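PDB 3NGF: AP endonuclease, family 2 from Brucella melitensis biovar Abortus, which probably interconverts hydroxypyruvate and tartronate semialdehyde, acting as a manganese-binding isomerase built on a TIM barrel. Local coordinates for residues Glu27-Ala32 with Val40-Pro45; Ile97-Ala102 with Asp138-His143; Tyr160-Gln165 with Val169-Arg174; Arg198-Met203 with Phe232-Ser237. All blocks are in the same frame, centred on the assembly; numbering follows the deposited sequence. Where two conformers were deposited one is given.

Contact 1: residues Glu27-Ala32 with Val40-Pro45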
loop_
_atom_site.group_PDB
_atom_site.type_symbol
_atom_site.label_atom_id
_atom_site.label_comp_id
_atom_site.label_asym_id
_atom_site.label_seq_id
_atom_site.Cartn_x
_atom_site.Cartn_y
_atom_site.Cartn_z
ATOM N N GLU A 27 -17.941 -7.326 -7.339
ATOM C CA GLU A 27 -17.819 -7.847 -8.698
ATOM C C GLU A 27 -16.387 -7.703 -9.263
ATOM O O GLU A 27 -16.047 -8.333 -10.277
ATOM C CB GLU A 27 -18.846 -7.148 -9.616
ATOM C CG GLU A 27 -20.299 -7.644 -9.417
ATOM C CD GLU A 27 -21.369 -6.818 -10.126
ATOM O OE1 GLU A 27 -22.471 -6.642 -9.537
ATOM O OE2 GLU A 27 -21.109 -6.350 -11.263
ATOM N N ARG A 28 -15.550 -6.897 -8.606
ATOM C CA ARG A 28 -14.194 -6.587 -9.109
ATOM C C ARG A 28 -13.228 -7.762 -8.987
ATOM O O ARG A 28 -12.282 -7.875 -9.760
ATOM C CB ARG A 28 -13.621 -5.332 -8.413
ATOM C CG ARG A 28 -14.540 -4.120 -8.645
ATOM C CD ARG A 28 -14.030 -2.813 -8.048
ATOM N NE ARG A 28 -15.095 -1.825 -8.088
ATOM C CZ ARG A 28 -15.226 -0.801 -7.267
ATOM N NH1 ARG A 28 -14.290 -0.547 -6.339
ATOM N NH2 ARG A 28 -16.265 0.010 -7.412
ATOM N N PHE A 29 -13.478 -8.646 -8.007
ATOM C CA PHE A 29 -12.621 -9.806 -7.792
ATOM C C PHE A 29 -12.610 -10.728 -9.014
ATOM O O PHE A 29 -11.536 -11.070 -9.538
ATOM C CB PHE A 29 -13.039 -10.570 -6.534
ATOM C CG PHE A 29 -12.844 -9.784 -5.251
ATOM C CD1 PHE A 29 -11.693 -9.940 -4.500
ATOM C CD2 PHE A 29 -13.818 -8.902 -4.809
ATOM C CE1 PHE A 29 -11.509 -9.230 -3.324
ATOM C CE2 PHE A 29 -13.651 -8.181 -3.641
ATOM C CZ PHE A 29 -12.479 -8.331 -2.905
ATOM N N ARG A 30 -13.800 -11.074 -9.505
ATOM C CA ARG A 30 -13.930 -11.883 -10.725
ATOM C C ARG A 30 -13.285 -11.198 -11.940
ATOM O O ARG A 30 -12.585 -11.830 -12.743
ATOM C CB ARG A 30 -15.388 -12.150 -11.023
ATOM C CG ARG A 30 -15.605 -13.009 -12.293
ATOM C CD ARG A 30 -17.081 -13.301 -12.574
ATOM N NE ARG A 30 -17.879 -12.088 -12.788
ATOM C CZ ARG A 30 -17.962 -11.408 -13.933
ATOM N NH1 ARG A 30 -17.296 -11.793 -15.024
ATOM N NH2 ARG A 30 -18.726 -10.327 -13.994
ATOM N N LEU A 31 -13.544 -9.911 -12.103
ATOM C CA LEU A 31 -12.955 -9.212 -13.253
ATOM C C LEU A 31 -11.408 -9.185 -13.231
ATOM O O LEU A 31 -10.762 -9.348 -14.276
ATOM C CB LEU A 31 -13.543 -7.821 -13.396
ATOM C CG LEU A 31 -15.041 -7.699 -13.688
ATOM C CD1 LEU A 31 -15.334 -6.217 -14.008
ATOM C CD2 LEU A 31 -15.519 -8.607 -14.818
ATOM N N ALA A 32 -10.816 -9.020 -12.050
ATOM C CA ALA A 32 -9.374 -9.038 -11.891
ATOM C C ALA A 32 -8.824 -10.409 -12.215
ATOM O O ALA A 32 -7.849 -10.521 -12.940
ATOM C CB ALA A 32 -8.968 -8.625 -10.429
ATOM N N VAL A 40 -4.678 -9.307 -5.468
ATOM C CA VAL A 40 -5.385 -8.041 -5.400
ATOM C C VAL A 40 -4.998 -7.267 -4.128
ATOM O O VAL A 40 -4.526 -7.847 -3.142
ATOM C CB VAL A 40 -6.917 -8.203 -5.447
ATOM C CG1 VAL A 40 -7.364 -8.802 -6.789
ATOM C CG2 VAL A 40 -7.414 -9.060 -4.281
ATOM N N GLU A 41 -5.232 -5.971 -4.179
ATOM C CA GLU A 41 -5.114 -5.079 -3.019
ATOM C C GLU A 41 -6.284 -4.119 -3.059
ATOM O O GLU A 41 -6.919 -3.953 -4.109
ATOM C CB GLU A 41 -3.795 -4.319 -3.038
ATOM C CG GLU A 41 -3.612 -3.354 -4.221
ATOM C CD GLU A 41 -2.289 -2.617 -4.183
ATOM O OE1 GLU A 41 -1.300 -3.170 -3.646
ATOM O OE2 GLU A 41 -2.241 -1.470 -4.710
ATOM N N PHE A 42 -6.533 -3.433 -1.946
ATOM C CA PHE A 42 -7.509 -2.352 -1.916
ATOM C C PHE A 42 -7.288 -1.585 -0.627
ATOM O O PHE A 42 -6.481 -2.016 0.189
ATOM C CB PHE A 42 -8.982 -2.841 -2.052
ATOM C CG PHE A 42 -9.291 -4.078 -1.261
ATOM C CD1 PHE A 42 -9.381 -4.021 0.122
ATOM C CD2 PHE A 42 -9.470 -5.291 -1.890
ATOM C CE1 PHE A 42 -9.658 -5.182 0.874
ATOM C CE2 PHE A 42 -9.755 -6.441 -1.147
ATOM C CZ PHE A 42 -9.852 -6.392 0.202
ATOM N N LEU A 43 -7.949 -0.449 -0.432
ATOM C CA LEU A 43 -7.685 0.341 0.768
ATOM C C LEU A 43 -8.370 -0.245 1.997
ATOM O O LEU A 43 -7.698 -0.695 2.941
ATOM C CB LEU A 43 -8.085 1.802 0.544
ATOM C CG LEU A 43 -7.021 2.545 -0.258
ATOM C CD1 LEU A 43 -7.073 2.159 -1.694
ATOM C CD2 LEU A 43 -7.134 4.070 -0.083
ATOM N N PHE A 44 -9.700 -0.290 1.973
ATOM C CA PHE A 44 -10.476 -0.615 3.177
ATOM C C PHE A 44 -11.540 -1.672 2.952
ATOM O O PHE A 44 -12.449 -1.472 2.151
ATOM C CB PHE A 44 -11.123 0.655 3.767
ATOM C CG PHE A 44 -10.186 1.834 3.872
ATOM C CD1 PHE A 44 -9.127 1.835 4.773
ATOM C CD2 PHE A 44 -10.363 2.957 3.071
ATOM C CE1 PHE A 44 -8.266 2.927 4.882
ATOM C CE2 PHE A 44 -9.495 4.036 3.169
ATOM C CZ PHE A 44 -8.450 4.025 4.078
ATOM N N PRO A 45 -11.450 -2.798 3.672
ATOM C CA PRO A 45 -12.490 -3.830 3.581
ATOM C C PRO A 45 -13.626 -3.686 4.601
ATOM O O PRO A 45 -14.543 -4.518 4.618
ATOM C CB PRO A 45 -11.713 -5.092 3.897
ATOM C CG PRO A 45 -10.697 -4.633 4.875
ATOM C CD PRO A 45 -10.297 -3.254 4.462
#
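The backbones of helical segment 27-32 and segment 40-45 come nearest at Ala-32 and Val-40, whose CA atoms stand 7.7 Å apart, and no hydrogen bond spans the gap. Val-40 fills it with both of its methyls. With CG1 anti to the carbonyl carbon (chi1 -64°), Val-40 CG1 meets Ala-32 CB at 4.0 Å. The second branch serves the preceding turn of the helix, Val-40 CG2 lying 4.2 Å from Phe-29 CE1. The Phe-29 side chain leaves the helix along its flank, but its ring reaches past the strand to Phe-42, where Phe-29 CZ comes within 3.8 Å of Phe-42 CE2. These two side chains cross at about a right angle. Phe-25 meets both rings edge-to-face and joins them into one aromatic cluster, while Leu-57 of helix 50-59 also packs on Phe-29 and Val-40. Between the two apolar residues, Glu-41 bonds instead to His-209, Asn-15 and the manganese ligand Gln-211, a second-shell position. A helix laid on the outer face of the strand that follows it in this way is typical of the beta-alpha-beta crossover, here strand 11-15, helix 25-34 and strand 39-41, the first such unit of the TIM barrel.

Contact 2: residues Ile97-Ala102 with Asp138-His143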
loop_
_atom_site.group_PDB
_atom_site.type_symbol
_atom_site.label_atom_id
_atom_site.label_comp_id
_atom_site.label_asym_id
_atom_site.label_seq_id
_atom_site.Cartn_x
_atom_site.Cartn_y
_atom_site.Cartn_z
ATOM N N ILE A 97 -9.049 -4.797 14.721
ATOM C CA ILE A 97 -9.996 -4.852 13.632
ATOM C C ILE A 97 -9.274 -5.245 12.347
ATOM O O ILE A 97 -9.702 -6.164 11.650
ATOM C CB ILE A 97 -10.704 -3.487 13.435
ATOM C CG1 ILE A 97 -11.602 -3.153 14.639
ATOM C CG2 ILE A 97 -11.567 -3.501 12.162
ATOM C CD1 ILE A 97 -12.267 -1.774 14.535
ATOM N N ALA A 98 -8.153 -4.570 12.062
ATOM C CA ALA A 98 -7.316 -4.928 10.898
ATOM C C ALA A 98 -6.819 -6.392 10.930
ATOM O O ALA A 98 -6.855 -7.075 9.908
ATOM C CB ALA A 98 -6.132 -3.963 10.790
ATOM N N LEU A 99 -6.402 -6.854 12.106
ATOM C CA LEU A 99 -5.919 -8.231 12.323
ATOM C C LEU A 99 -7.020 -9.247 12.037
ATOM O O LEU A 99 -6.759 -10.252 11.352
ATOM C CB LEU A 99 -5.332 -8.409 13.742
ATOM C CG LEU A 99 -4.738 -9.770 14.136
ATOM C CD1 LEU A 99 -3.680 -10.241 13.126
ATOM C CD2 LEU A 99 -4.160 -9.749 15.578
ATOM N N HIS A 100 -8.233 -8.991 12.526
ATOM C CA HIS A 100 -9.394 -9.855 12.233
ATOM C C HIS A 100 -9.564 -10.076 10.738
ATOM O O HIS A 100 -9.668 -11.213 10.281
ATOM C CB HIS A 100 -10.702 -9.298 12.829
ATOM C CG HIS A 100 -11.931 -9.977 12.315
ATOM N ND1 HIS A 100 -12.279 -11.265 12.680
ATOM C CD2 HIS A 100 -12.881 -9.566 11.436
ATOM C CE1 HIS A 100 -13.392 -11.609 12.051
ATOM N NE2 HIS A 100 -13.785 -10.596 11.300
ATOM N N TYR A 101 -9.538 -8.981 9.967
ATOM C CA TYR A 101 -9.630 -9.093 8.526
ATOM C C TYR A 101 -8.400 -9.739 7.896
ATOM O O TYR A 101 -8.527 -10.558 6.979
ATOM C CB TYR A 101 -9.873 -7.710 7.891
ATOM C CG TYR A 101 -11.298 -7.258 7.938
ATOM C CD1 TYR A 101 -11.852 -6.750 9.117
ATOM C CD2 TYR A 101 -12.103 -7.306 6.806
ATOM C CE1 TYR A 101 -13.157 -6.330 9.166
ATOM C CE2 TYR A 101 -13.407 -6.879 6.843
ATOM C CZ TYR A 101 -13.937 -6.395 8.022
ATOM O OH TYR A 101 -15.244 -5.983 8.056
ATOM N N ALA A 102 -7.216 -9.396 8.382
ATOM C CA ALA A 102 -5.978 -9.994 7.843
ATOM C C ALA A 102 -5.944 -11.508 8.018
ATOM O O ALA A 102 -5.574 -12.224 7.100
ATOM C CB ALA A 102 -4.732 -9.365 8.481
ATOM N N ASP A 138 4.242 -5.648 17.319
ATOM C CA ASP A 138 4.226 -6.678 18.373
ATOM C C ASP A 138 2.982 -7.553 18.309
ATOM O O ASP A 138 3.038 -8.765 18.615
ATOM C CB ASP A 138 4.356 -6.017 19.741
ATOM C CG ASP A 138 5.755 -5.426 20.009
ATOM O OD1 ASP A 138 6.736 -5.729 19.294
ATOM O OD2 ASP A 138 5.860 -4.660 20.986
ATOM N N LYS A 139 1.859 -6.937 17.953
ATOM C CA LYS A 139 0.577 -7.641 17.845
ATOM C C LYS A 139 0.535 -8.499 16.596
ATOM O O LYS A 139 -0.067 -9.575 16.604
ATOM C CB LYS A 139 -0.580 -6.639 17.822
ATOM C CG LYS A 139 -0.969 -6.126 19.203
ATOM C CD LYS A 139 -1.653 -7.227 20.054
ATOM C CE LYS A 139 -2.985 -7.705 19.391
ATOM N NZ LYS A 139 -3.716 -8.812 20.091
ATOM N N LEU A 140 1.180 -8.027 15.525
ATOM C CA LEU A 140 1.152 -8.729 14.234
ATOM C C LEU A 140 2.220 -9.837 14.073
ATOM O O LEU A 140 2.026 -10.765 13.281
ATOM C CB LEU A 140 1.261 -7.726 13.095
ATOM C CG LEU A 140 0.121 -6.676 13.032
ATOM C CD1 LEU A 140 0.331 -5.699 11.836
ATOM C CD2 LEU A 140 -1.257 -7.271 13.048
ATOM N N ALA A 141 3.337 -9.719 14.789
ATOM C CA ALA A 141 4.474 -10.668 14.655
ATOM C C ALA A 141 4.083 -12.133 14.893
ATOM O O ALA A 141 4.585 -13.003 14.193
ATOM C CB ALA A 141 5.672 -10.258 15.592
ATOM N N PRO A 142 3.188 -12.410 15.857
ATOM C CA PRO A 142 2.783 -13.803 16.099
ATOM C C PRO A 142 2.113 -14.473 14.902
ATOM O O PRO A 142 2.034 -15.720 14.830
ATOM C CB PRO A 142 1.786 -13.686 17.253
ATOM C CG PRO A 142 2.224 -12.463 17.995
ATOM C CD PRO A 142 2.713 -11.513 16.934
ATOM N N HIS A 143 1.588 -13.640 14.017
ATOM C CA HIS A 143 0.880 -14.065 12.819
ATOM C C HIS A 143 1.670 -13.890 11.519
ATOM O O HIS A 143 1.139 -14.128 10.419
ATOM C CB HIS A 143 -0.444 -13.295 12.766
ATOM C CG HIS A 143 -1.257 -13.447 14.023
ATOM N ND1 HIS A 143 -1.907 -14.618 14.337
ATOM C CD2 HIS A 143 -1.524 -12.585 15.032
ATOM C CE1 HIS A 143 -2.550 -14.469 15.485
ATOM N NE2 HIS A 143 -2.321 -13.252 15.938
#
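Leu-99 of helix 88-104 wedges against Leu-140 of helix 122-140 and His-143 of the 3-10 segment 141-143, joining two consecutive helices of the outer layer of the TIM barrel. The backbones are closest at Leu-99 and Leu-140, with CA atoms 7.3 Å apart. Packing is tight round Leu-99 CD1, which meets both Leu-140 and the His-143 ring. The two leucines slide past each other in opposite directions, and Leu-99 CD1 rests 3.8 Å from Leu-140 CD2. Leu-99 has CG anti to its backbone nitrogen (chi1 -178°), which carries both methyls across to the second helix, and it also packs on Ile-145. The contact is looser at Lys-139, whose aliphatic part only skirts the leucine, Lys-139 CE being 4.5 Å from Leu-99 CD2, while its NZ makes a long, weak ion pair with Asp-96. His-143, though exposed, belongs to the tight part and crosses Leu-99 at about a right angle; within its 3-10 segment His-143 N donates to Leu-140 O at 3.0 Å. Both leucine methyls touch the imidazole: Leu-99 CD1 sits 3.7 Å from His-143 CD2, and Leu-99 CD2 is 4.0 Å from His-143 NE2.

Contact 3: residues Tyr160-Gln165 with Val169-Arg174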
loop_
_atom_site.group_PDB
_atom_site.type_symbol
_atom_site.label_atom_id
_atom_site.label_comp_id
_atom_site.label_asym_id
_atom_site.label_seq_id
_atom_site.Cartn_x
_atom_site.Cartn_y
_atom_site.Cartn_z
ATOM N N TYR A 160 0.283 15.658 4.951
ATOM C CA TYR A 160 0.522 14.290 5.409
ATOM C C TYR A 160 1.854 14.162 6.161
ATOM O O TYR A 160 2.856 14.816 5.821
ATOM C CB TYR A 160 0.473 13.284 4.242
ATOM C CG TYR A 160 0.261 11.880 4.690
ATOM C CD1 TYR A 160 -0.945 11.484 5.254
ATOM C CD2 TYR A 160 1.270 10.915 4.546
ATOM C CE1 TYR A 160 -1.137 10.159 5.687
ATOM C CE2 TYR A 160 1.082 9.600 4.990
ATOM C CZ TYR A 160 -0.118 9.230 5.548
ATOM O OH TYR A 160 -0.303 7.924 5.993
ATOM N N PHE A 161 1.845 13.306 7.170
ATOM C CA PHE A 161 2.992 13.088 8.061
ATOM C C PHE A 161 4.293 12.748 7.350
ATOM O O PHE A 161 5.319 13.300 7.701
ATOM C CB PHE A 161 2.664 11.965 9.039
ATOM C CG PHE A 161 3.808 11.573 9.926
ATOM C CD1 PHE A 161 4.329 12.470 10.875
ATOM C CD2 PHE A 161 4.340 10.293 9.838
ATOM C CE1 PHE A 161 5.383 12.085 11.701
ATOM C CE2 PHE A 161 5.388 9.897 10.660
ATOM C CZ PHE A 161 5.909 10.789 11.597
ATOM N N ILE A 162 4.244 11.832 6.377
ATOM C CA ILE A 162 5.464 11.277 5.786
ATOM C C ILE A 162 5.361 11.262 4.257
ATOM O O ILE A 162 4.427 10.685 3.677
ATOM C CB ILE A 162 5.797 9.858 6.373
ATOM C CG1 ILE A 162 7.064 9.262 5.745
ATOM C CG2 ILE A 162 4.617 8.914 6.223
ATOM C CD1 ILE A 162 8.288 10.048 5.997
ATOM N N VAL A 163 6.282 11.981 3.618
ATOM C CA VAL A 163 6.256 12.163 2.155
ATOM C C VAL A 163 7.631 11.954 1.492
ATOM O O VAL A 163 7.807 12.266 0.296
ATOM C CB VAL A 163 5.656 13.561 1.786
ATOM C CG1 VAL A 163 4.223 13.681 2.292
ATOM C CG2 VAL A 163 6.483 14.710 2.348
ATOM N N HIS A 164 8.621 11.451 2.245
ATOM C CA HIS A 164 9.953 11.165 1.682
ATOM C C HIS A 164 10.413 9.760 2.029
ATOM O O HIS A 164 10.254 9.299 3.185
ATOM C CB HIS A 164 10.987 12.200 2.129
ATOM C CG HIS A 164 10.746 13.562 1.565
ATOM N ND1 HIS A 164 11.067 13.885 0.266
ATOM C CD2 HIS A 164 10.225 14.680 2.117
ATOM C CE1 HIS A 164 10.733 15.142 0.032
ATOM N NE2 HIS A 164 10.220 15.648 1.139
ATOM N N GLN A 165 10.972 9.071 1.034
ATOM C CA GLN A 165 11.330 7.638 1.193
ATOM C C GLN A 165 12.428 7.336 2.209
ATOM O O GLN A 165 12.240 6.481 3.075
ATOM C CB GLN A 165 11.702 7.005 -0.162
ATOM C CG GLN A 165 10.636 7.089 -1.217
ATOM C CD GLN A 165 9.381 6.289 -0.868
ATOM O OE1 GLN A 165 9.453 5.241 -0.204
ATOM N NE2 GLN A 165 8.234 6.761 -1.351
ATOM N N VAL A 169 12.527 5.297 5.835
ATOM C CA VAL A 169 13.497 4.258 6.206
ATOM C C VAL A 169 14.123 4.565 7.573
ATOM O O VAL A 169 14.264 3.680 8.426
ATOM C CB VAL A 169 14.580 4.088 5.148
ATOM C CG1 VAL A 169 15.705 3.207 5.660
ATOM C CG2 VAL A 169 13.956 3.528 3.837
ATOM N N GLY A 170 14.469 5.823 7.769
ATOM C CA GLY A 170 14.995 6.291 9.055
ATOM C C GLY A 170 14.018 6.120 10.199
ATOM O O GLY A 170 14.423 5.700 11.311
ATOM N N LEU A 171 12.744 6.425 9.956
ATOM C CA LEU A 171 11.731 6.263 11.004
ATOM C C LEU A 171 11.553 4.790 11.355
ATOM O O LEU A 171 11.419 4.434 12.521
ATOM C CB LEU A 171 10.398 6.866 10.584
ATOM C CG LEU A 171 10.283 8.388 10.631
ATOM C CD1 LEU A 171 8.950 8.787 9.980
ATOM C CD2 LEU A 171 10.353 8.838 12.087
ATOM N N VAL A 172 11.568 3.936 10.348
ATOM C CA VAL A 172 11.488 2.494 10.576
ATOM C C VAL A 172 12.671 1.933 11.393
ATOM O O VAL A 172 12.483 1.044 12.221
ATOM C CB VAL A 172 11.340 1.715 9.271
ATOM C CG1 VAL A 172 11.516 0.196 9.564
ATOM C CG2 VAL A 172 9.989 2.027 8.628
ATOM N N LYS A 173 13.875 2.452 11.175
ATOM C CA LYS A 173 15.028 2.044 11.980
ATOM C C LYS A 173 14.821 2.406 13.455
ATOM O O LYS A 173 15.182 1.638 14.349
ATOM C CB LYS A 173 16.327 2.670 11.443
ATOM C CG LYS A 173 16.924 1.915 10.265
ATOM C CD LYS A 173 18.172 2.575 9.719
ATOM C CE LYS A 173 18.495 2.084 8.303
ATOM N NZ LYS A 173 19.508 2.997 7.669
ATOM N N ARG A 174 14.216 3.565 13.707
ATOM C CA ARG A 174 13.915 3.966 15.080
ATOM C C ARG A 174 12.868 3.068 15.729
ATOM O O ARG A 174 12.969 2.792 16.929
ATOM C CB ARG A 174 13.499 5.417 15.147
ATOM C CG ARG A 174 14.624 6.356 14.702
ATOM C CD ARG A 174 14.139 7.768 14.506
ATOM N NE ARG A 174 13.589 8.379 15.715
ATOM C CZ ARG A 174 12.912 9.534 15.718
ATOM N NH1 ARG A 174 12.691 10.210 14.578
ATOM N NH2 ARG A 174 12.445 10.018 16.857
#
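The Phe-161 ring meets Leu-171, the two side chains coming from opposite directions so that Leu-171 CD1 lies 3.8 Å from Phe-161 CE2 and 4.0 Å from Phe-161 CZ. Phe-161 has CG anti to its backbone nitrogen (chi1 175°), which swings the ring toward the leucine. Phe-129 of helix 122-140 meets the same ring with its plane at a shallow angle and also touches Leu-171, so that the leucine and the two phenylalanines form one cluster. The neighbouring Tyr-160 ring has a polar edge contact instead: Ile-162 O lies in its plane, 3.3 Å from Tyr-160 CD2, and its hydroxyl is hydrogen-bonded to Ser-114 N. Ile-162 adds the end of its chain to the apolar cluster, Ile-162 CD1 standing 4.2 Å from Leu-171 CD1. At the other end of the contact the link is polar and belongs to the helix itself. Val-169 N donates to Gln-165 O over 3.0 Å, and Val-169 CG2 lies beside the same oxygen, 3.5 Å away. Just ahead, His-164 occupies the N-cap position, and Asp-193 is hydrogen-bonded to both His-164 ND1 and Gln-165 N. The side chain of Gln-165 runs inward, to about 6 Å from those of the manganese ligands Glu-150 and Asp-185. Segment 160-165 thus belongs to the beta-to-alpha loops at the C-terminal ends of the strands, the end of a TIM barrel where the active site, here with its manganese ligands, sits.

Contact 4: residues Arg198-Met203 with Phe232-Ser237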
loop_
_atom_site.group_PDB
_atom_site.type_symbol
_atom_site.label_atom_id
_atom_site.label_comp_id
_atom_site.label_asym_id
_atom_site.label_seq_id
_atom_site.Cartn_x
_atom_site.Cartn_y
_atom_site.Cartn_z
ATOM N N ARG A 198 18.693 4.387 -8.155
ATOM C CA ARG A 198 19.616 4.467 -7.025
ATOM C C ARG A 198 18.889 4.473 -5.687
ATOM O O ARG A 198 19.393 3.919 -4.697
ATOM C CB ARG A 198 20.546 5.682 -7.205
ATOM C CG ARG A 198 21.469 5.527 -8.406
ATOM C CD ARG A 198 22.509 4.432 -8.223
ATOM N NE ARG A 198 23.451 4.459 -9.343
ATOM C CZ ARG A 198 23.484 3.602 -10.355
ATOM N NH1 ARG A 198 22.673 2.550 -10.407
ATOM N NH2 ARG A 198 24.374 3.791 -11.324
ATOM N N LEU A 199 17.659 4.994 -5.669
ATOM C CA LEU A 199 16.849 4.958 -4.462
ATOM C C LEU A 199 16.464 3.507 -4.102
ATOM O O LEU A 199 16.608 3.085 -2.946
ATOM C CB LEU A 199 15.576 5.752 -4.660
ATOM C CG LEU A 199 14.636 5.932 -3.486
ATOM C CD1 LEU A 199 15.332 6.639 -2.330
ATOM C CD2 LEU A 199 13.340 6.716 -3.922
ATOM N N ILE A 200 15.969 2.772 -5.102
ATOM C CA ILE A 200 15.603 1.352 -4.942
ATOM C C ILE A 200 16.778 0.561 -4.432
ATOM O O ILE A 200 16.631 -0.250 -3.495
ATOM C CB ILE A 200 15.061 0.720 -6.263
ATOM C CG1 ILE A 200 13.701 1.347 -6.613
ATOM C CG2 ILE A 200 14.957 -0.805 -6.124
ATOM C CD1 ILE A 200 13.147 0.985 -8.014
ATOM N N GLU A 201 17.944 0.835 -5.008
ATOM C CA GLU A 201 19.183 0.192 -4.604
ATOM C C GLU A 201 19.584 0.512 -3.157
ATOM O O GLU A 201 20.001 -0.411 -2.408
ATOM C CB GLU A 201 20.291 0.527 -5.610
ATOM C CG GLU A 201 20.072 -0.215 -6.949
ATOM C CD GLU A 201 20.964 0.248 -8.069
ATOM O OE1 GLU A 201 21.620 1.284 -7.924
ATOM O OE2 GLU A 201 21.017 -0.446 -9.111
ATOM N N LYS A 202 19.419 1.773 -2.747
ATOM C CA LYS A 202 19.686 2.182 -1.359
ATOM C C LYS A 202 18.680 1.538 -0.401
ATOM O O LYS A 202 19.027 1.186 0.730
ATOM C CB LYS A 202 19.588 3.706 -1.186
ATOM C CG LYS A 202 20.606 4.536 -1.911
ATOM C CD LYS A 202 20.054 5.980 -2.168
ATOM C CE LYS A 202 21.142 6.966 -2.522
ATOM N NZ LYS A 202 20.630 8.375 -2.691
ATOM N N MET A 203 17.437 1.376 -0.858
ATOM C CA MET A 203 16.349 0.881 -0.007
ATOM C C MET A 203 16.252 -0.640 -0.011
ATOM O O MET A 203 15.337 -1.201 0.587
ATOM C CB MET A 203 15.011 1.471 -0.451
ATOM C CG MET A 203 14.843 2.983 -0.178
ATOM S SD MET A 203 13.314 3.667 -0.838
ATOM C CE MET A 203 12.117 2.921 0.318
ATOM N N PHE A 232 10.864 -2.295 -13.565
ATOM C CA PHE A 232 10.613 -3.722 -13.253
ATOM C C PHE A 232 11.911 -4.520 -13.259
ATOM O O PHE A 232 12.102 -5.409 -12.423
ATOM C CB PHE A 232 9.626 -4.385 -14.228
ATOM C CG PHE A 232 8.278 -3.722 -14.313
ATOM C CD1 PHE A 232 7.772 -2.935 -13.282
ATOM C CD2 PHE A 232 7.498 -3.902 -15.445
ATOM C CE1 PHE A 232 6.549 -2.332 -13.404
ATOM C CE2 PHE A 232 6.266 -3.298 -15.565
ATOM C CZ PHE A 232 5.789 -2.519 -14.542
ATOM N N SER A 233 12.824 -4.184 -14.171
ATOM C CA SER A 233 14.082 -4.921 -14.295
ATOM C C SER A 233 14.986 -4.591 -13.106
ATOM O O SER A 233 15.725 -5.467 -12.631
ATOM C CB SER A 233 14.784 -4.662 -15.645
ATOM O OG SER A 233 15.421 -3.395 -15.672
ATOM N N VAL A 234 14.851 -3.373 -12.576
ATOM C CA VAL A 234 15.613 -2.951 -11.390
ATOM C C VAL A 234 15.135 -3.755 -10.171
ATOM O O VAL A 234 15.958 -4.268 -9.397
ATOM C CB VAL A 234 15.497 -1.422 -11.127
ATOM C CG1 VAL A 234 16.214 -1.012 -9.845
ATOM C CG2 VAL A 234 16.057 -0.593 -12.344
ATOM N N LEU A 235 13.816 -3.871 -10.012
ATOM C CA LEU A 235 13.247 -4.607 -8.882
ATOM C C LEU A 235 13.770 -6.031 -8.895
ATOM O O LEU A 235 14.127 -6.593 -7.835
ATOM C CB LEU A 235 11.719 -4.593 -8.939
ATOM C CG LEU A 235 11.104 -3.226 -8.622
ATOM C CD1 LEU A 235 9.591 -3.211 -8.853
ATOM C CD2 LEU A 235 11.426 -2.800 -7.165
ATOM N N GLU A 236 13.816 -6.620 -10.085
ATOM C CA GLU A 236 14.300 -8.011 -10.240
ATOM C C GLU A 236 15.774 -8.143 -9.901
ATOM O O GLU A 236 16.175 -9.108 -9.221
ATOM C CB GLU A 236 14.046 -8.519 -11.658
ATOM C CG GLU A 236 12.583 -8.804 -11.955
ATOM C CD GLU A 236 12.011 -9.956 -11.129
ATOM O OE1 GLU A 236 12.657 -11.028 -11.044
ATOM O OE2 GLU A 236 10.906 -9.774 -10.564
ATOM N N SER A 237 16.557 -7.162 -10.352
ATOM C CA SER A 237 18.009 -7.094 -10.125
ATOM C C SER A 237 18.376 -7.034 -8.648
ATOM O O SER A 237 19.344 -7.684 -8.235
ATOM C CB SER A 237 18.665 -5.908 -10.895
ATOM O OG SER A 237 18.558 -4.666 -10.174
#
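Ile-200 packs against Val-234 and Leu-235 where helices 196-202 and 228-237, neighbours in the outer layer of the TIM barrel, lie side by side with the CA atoms of Ile-200 and Leu-235 7.5 Å apart. Everything that crosses between the segments is apolar. Val-234 CG1, anti to the backbone nitrogen (chi1 176°), inserts between the two branches of the isoleucine, 3.9 Å from Ile-200 CG2 and 4.1 Å from Ile-200 CD1. Leu-235 comes from the barrel side at about a right angle to Ile-200, and its CD2 is 4.2 Å from Ile-200 CG2. Phe-207, on the strand beneath, touches both Ile-200 and Leu-235 and closes the cluster inward.

The polar interactions stay within each helix and lie toward solvent. Arg-198 and Glu-201, one turn apart, form a salt bridge in which Arg-198 NH1 approaches Glu-201 OE1 at 3.0 Å on the syn side, 17° out of the carboxylate plane. Glu-201 also touches Val-238. On the other helix, Ser-237 turns its hydroxyl back onto the preceding turn. Ser-237 OG donates to Val-234 O over 2.7 Å, meeting the carbonyl well off its axis, at a C=O...donor angle of 121°.

All four contacts belong to one TIM barrel but join different elements of it. Contact 1 pairs a helix with the strand that follows it, contacts 2 and 4 pair neighbouring outer helices, and contact 3 folds a loop onto its own helix. Contacts 1, 3 and 4 are buried, whereas contact 2 is only partly buried and brings a lysine and a histidine into play. Aromatic rings carry contacts 1 and 3, aliphatic branches contact 4, and contact 3 alone has a hydrogen bond between its segments. Contacts 3 and 4 touch, Gln-165 CG meeting Leu-199 CD2 at 3.8 Å, while contacts 1 and 2 meet through Pro-45 and Tyr-101.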